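Nitrite reductase (Hyphomicrobium denitrificans, PDB 2DV6) probably catalyses the one-electron reduction of nitrite to nitric oxide in denitrification, using protein-bound copper and electrons from cytochrome c. Local coordinates at residues A343-T348 against L429-P434; I405-R410 against K435-M440. All blocks are in the same frame, centred on the assembly; numbering follows the deposited sequence.

Contacts 1 and 2 sit 9 Å apart, centre to centre, on the same side of the chain's centre, and their segments alternate along the chain. Strands 427-431 and 409-415 are neighbours in one sheet, and a probable backbone hydrogen bond joins them where Val431 O of contact 1 meets Gly409 N of contact 2 at 2.8 Å. A second probable bond, Gly346 N to Ile405 O at 2.7 Å, ties the turn of 343-348 to segment 405-410. Contact 2 holds Asp406, a ligand of the potassium ion, while the side chain of Leu429 in contact 1 is about 10 Å from that ion. A copper ion lies about 12 Å from the side chain of Met440.

Contact 1. Residues A343-T348 against L429-P434; sequences ASVGET and LNVDGP
Ala343 sets its small methyl against two larger side chains of the neighbouring strand: CB lies 4.0 Å from Leu429 CD1 and a little farther from Val431 CG2. Strand 341-343 runs parallel to strand 427-431 and is outermost, within this chain, in a cupredoxin-type sheet. The backbone joins the two through Ala343 N, which donates to Asn430 O at 3.2 Å. Val431 is the main bump. With CG1 anti to its backbone N (chi1 -179°), that methyl is pushed against the chain just past Ala343, 3.5 Å from Val345 N, while CG2 flanks the Ala343 carbonyl. The same carbonyl oxygen also takes a CA-H...O contact from Val431 CA. Two residues past Ala343, Val345 crosses Val431 at about a right angle, and its CG1 touches both Val431 CG1, 4.1 Å off, and Asp432 O. Beside these methyls a water bridges the two segments, accepting from Val345 N at 3.0 Å and donating to Asp432 O. The 343-348 segment turns away through a type II turn from Ser344 to Glu347; Glu347 OE2 takes Ser344 N from above the carboxylate plane, and OE1 pairs with Arg290. The chemistry thus changes along the contact, from buried methyls around Ala343 to a hydrated edge, where water takes over from direct backbone pairing.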
# COMPACT_ATOMS: atom_id res chain seq x y z
N ALA A 343 9.18 10.81 53.10
CA ALA A 343 8.77 10.51 54.49
C ALA A 343 10.00 10.05 55.30
O ALA A 343 11.10 10.01 54.76
CB ALA A 343 7.65 9.45 54.52
N SER A 344 9.82 9.78 56.60
CA SER A 344 10.92 9.37 57.47
C SER A 344 10.69 7.99 58.01
O SER A 344 9.52 7.56 58.15
CB SER A 344 11.06 10.33 58.66
OG SER A 344 11.23 11.65 58.19
N VAL A 345 11.78 7.29 58.34
CA VAL A 345 11.64 5.94 58.90
C VAL A 345 10.86 5.92 60.21
O VAL A 345 10.96 6.86 61.00
CB VAL A 345 12.97 5.08 58.90
CG1 VAL A 345 14.14 5.87 58.48
CG2 VAL A 345 13.20 4.36 60.22
N GLY A 346 9.99 4.92 60.36
CA GLY A 346 9.05 4.86 61.48
C GLY A 346 7.73 5.61 61.32
O GLY A 346 6.82 5.43 62.13
N GLU A 347 7.59 6.45 60.30
CA GLU A 347 6.30 7.11 60.06
C GLU A 347 5.24 6.16 59.49
O GLU A 347 5.54 5.25 58.70
CB GLU A 347 6.44 8.33 59.15
CG GLU A 347 7.12 9.51 59.83
CD GLU A 347 7.16 10.74 58.96
OE1 GLU A 347 7.26 11.85 59.53
OE2 GLU A 347 7.10 10.64 57.71
N THR A 348 4.03 6.33 59.98
CA THR A 348 2.87 5.74 59.37
C THR A 348 2.39 6.76 58.34
O THR A 348 2.19 7.94 58.67
CB THR A 348 1.78 5.38 60.40
OG1 THR A 348 2.27 4.31 61.21
CG2 THR A 348 0.52 4.87 59.71
N LEU A 429 8.80 7.39 46.45
CA LEU A 429 8.64 7.75 47.86
C LEU A 429 10.02 7.61 48.52
O LEU A 429 10.49 6.50 48.76
CB LEU A 429 7.59 6.87 48.56
CG LEU A 429 7.51 6.86 50.10
CD1 LEU A 429 7.33 8.26 50.67
CD2 LEU A 429 6.36 5.99 50.54
N ASN A 430 10.67 8.75 48.80
CA ASN A 430 12.07 8.79 49.26
C ASN A 430 12.14 8.84 50.78
O ASN A 430 11.62 9.78 51.39
CB ASN A 430 12.80 10.01 48.69
CG ASN A 430 12.97 9.93 47.19
OD1 ASN A 430 13.28 8.88 46.69
ND2 ASN A 430 12.79 11.03 46.47
N VAL A 431 12.76 7.80 51.37
CA VAL A 431 12.91 7.69 52.82
C VAL A 431 14.41 7.52 53.11
O VAL A 431 15.04 6.49 52.78
CB VAL A 431 12.07 6.53 53.41
CG1 VAL A 431 12.24 6.46 54.92
CG2 VAL A 431 10.52 6.67 53.01
N ASP A 432 14.97 8.55 53.73
CA ASP A 432 16.41 8.63 53.96
C ASP A 432 16.86 7.74 55.12
O ASP A 432 16.12 7.56 56.10
CB ASP A 432 16.84 10.09 54.21
CG ASP A 432 18.35 10.29 54.04
OD1 ASP A 432 19.04 9.33 53.57
OD2 ASP A 432 18.85 11.41 54.34
N GLY A 433 18.07 7.21 55.01
CA GLY A 433 18.63 6.34 56.04
C GLY A 433 19.59 5.28 55.49
O GLY A 433 19.84 5.23 54.28
N PRO A 434 20.11 4.42 56.38
CA PRO A 434 21.14 3.44 55.98
C PRO A 434 20.60 2.35 55.04
O PRO A 434 19.47 1.87 55.22
CB PRO A 434 21.58 2.81 57.32
CG PRO A 434 20.42 3.02 58.25
CD PRO A 434 19.77 4.33 57.81
O HOH W 1 14.29 8.73 57.40

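Contact 2. Residues I405-R410 against K435-M440; sequences IDRAGR and KNDSIM. With K (potassium ion), chain J.
This is a polar clasp: Arg407, in the loop between strands 397-404 and 409-415, reaches into the 435-440 loop near the C-terminus, beside another subunit. Its guanidinium grips Lys435 O end-on, NH1 at 2.7 Å and NH2 at 2.8 Å, both from the same face of the carbonyl plane, while that oxygen stays close to the guanidinium plane. On the adjoining edge, NE and NH2 hold Ala408 O side-on, with NE on a lone pair at 2.9 Å. Two backbone oxygens therefore fix the group's rotation. Bends at chi2 and chi3 (146° and -73°) fold the chain back to Ala408. Asp437 adds charge from over one face: OD2 lies there, and OD1 takes a weak hydrogen bond from NH1 at 3.3 Å, part of a salt bridge, with the two planes 64° apart. The loop is shaped by an Asx motif, in which Asp437 OD1 also accepts from Met440 N at 2.9 Å, nearly along its C-O axis. Without the guanidinium, an alanine here would probably leave Lys435 O lacking these two donors and Asp437 without its positive mate, so that the 435-440 loop could shift. Ile439 lies alongside the Arg407 chain, running the other way, with CG2 near Arg407 CD, and its CD1 rests 3.6 Å from Asp406 CB. The Asp406 carboxylate turns elsewhere, OD2 binding the potassium ion at 2.4 Å together with Glu369 and Lys404 O. Met440 continues the sheet across the interface, pairing antiparallel with a strand of the second subunit, whose Pro229 packs on Arg407.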
# COMPACT_ATOMS: atom_id res chain seq x y z
N ILE A 405 6.32 2.84 57.58
CA ILE A 405 7.61 2.69 56.92
C ILE A 405 8.70 2.23 57.90
O ILE A 405 9.23 3.03 58.66
CB ILE A 405 7.99 4.01 56.23
CG1 ILE A 405 6.92 4.37 55.19
CG2 ILE A 405 9.37 3.89 55.56
CD1 ILE A 405 7.02 5.80 54.72
N ASP A 406 9.04 0.95 57.88
CA ASP A 406 9.95 0.38 58.88
C ASP A 406 11.40 0.75 58.66
O ASP A 406 12.19 0.75 59.60
CB ASP A 406 9.84 -1.15 58.92
CG ASP A 406 8.42 -1.63 58.87
OD1 ASP A 406 7.83 -1.97 59.92
OD2 ASP A 406 7.88 -1.64 57.75
N ARG A 407 11.78 1.03 57.43
CA ARG A 407 13.17 1.29 57.14
C ARG A 407 13.34 2.16 55.92
O ARG A 407 12.37 2.44 55.20
CB ARG A 407 13.95 -0.03 56.99
CG ARG A 407 13.49 -0.93 55.87
CD ARG A 407 14.69 -1.64 55.31
NE ARG A 407 15.49 -0.69 54.55
CZ ARG A 407 16.75 -0.84 54.16
NH1 ARG A 407 17.45 -1.93 54.49
NH2 ARG A 407 17.33 0.13 53.46
N ALA A 408 14.57 2.59 55.70
CA ALA A 408 14.93 3.54 54.68
C ALA A 408 14.87 2.95 53.27
O ALA A 408 14.96 1.75 53.08
CB ALA A 408 16.34 4.06 54.97
N GLY A 409 14.74 3.80 52.26
CA GLY A 409 14.80 3.37 50.89
C GLY A 409 14.08 4.29 49.91
O GLY A 409 13.41 5.25 50.30
N ARG A 410 14.26 4.00 48.63
CA ARG A 410 13.47 4.65 47.64
C ARG A 410 12.35 3.69 47.30
O ARG A 410 12.56 2.71 46.61
CB ARG A 410 14.31 4.91 46.40
CG ARG A 410 13.47 5.27 45.21
CD ARG A 410 13.72 6.67 44.90
NE ARG A 410 14.64 6.75 43.80
CZ ARG A 410 15.51 7.74 43.65
NH1 ARG A 410 16.31 7.74 42.58
NH2 ARG A 410 15.57 8.71 44.54
N LYS A 435 21.42 1.98 54.06
CA LYS A 435 21.07 0.93 53.12
C LYS A 435 20.83 -0.42 53.83
O LYS A 435 19.86 -1.13 53.53
CB LYS A 435 22.15 0.84 52.03
CG LYS A 435 22.18 -0.51 51.36
CD LYS A 435 22.77 -0.51 49.95
CE LYS A 435 21.67 -0.78 48.88
NZ LYS A 435 22.19 -1.45 47.63
N ASN A 436 21.69 -0.74 54.80
CA ASN A 436 21.67 -2.02 55.50
C ASN A 436 21.15 -1.92 56.91
O ASN A 436 21.58 -1.08 57.70
CB ASN A 436 23.08 -2.64 55.51
CG ASN A 436 23.53 -3.07 54.13
OD1 ASN A 436 22.89 -3.91 53.48
ND2 ASN A 436 24.64 -2.52 53.67
N ASP A 437 20.22 -2.80 57.25
CA ASP A 437 19.75 -2.88 58.61
C ASP A 437 19.21 -4.26 58.88
O ASP A 437 19.35 -5.17 58.04
CB ASP A 437 18.73 -1.78 58.93
CG ASP A 437 17.48 -1.84 58.05
OD1 ASP A 437 17.11 -2.93 57.57
OD2 ASP A 437 16.85 -0.79 57.87
N SER A 438 18.62 -4.44 60.06
CA SER A 438 18.18 -5.76 60.48
C SER A 438 16.92 -6.22 59.73
O SER A 438 16.63 -7.39 59.72
CB SER A 438 17.93 -5.79 61.99
OG SER A 438 16.64 -5.25 62.29
N ILE A 439 16.20 -5.29 59.09
CA ILE A 439 15.03 -5.65 58.27
C ILE A 439 15.44 -6.08 56.84
O ILE A 439 14.82 -6.97 56.26
CB ILE A 439 13.98 -4.54 58.24
CG1 ILE A 439 13.40 -4.34 59.66
CG2 ILE A 439 12.85 -4.85 57.21
CD1 ILE A 439 12.87 -2.93 59.86
N MET A 440 16.50 -5.48 56.31
CA MET A 440 17.03 -5.95 55.02
C MET A 440 18.48 -5.51 54.92
O MET A 440 18.79 -4.37 55.20
CB MET A 440 16.20 -5.38 53.85
CG MET A 440 16.57 -5.97 52.49
SD MET A 440 15.57 -5.30 51.12
CE MET A 440 14.07 -6.25 51.38
K K J . 5.86 -1.53 56.45
O HOH W 2 5.14 -2.19 58.55
O HOH W 3 6.29 -3.87 55.72
O HOH W 4 3.61 -2.12 55.90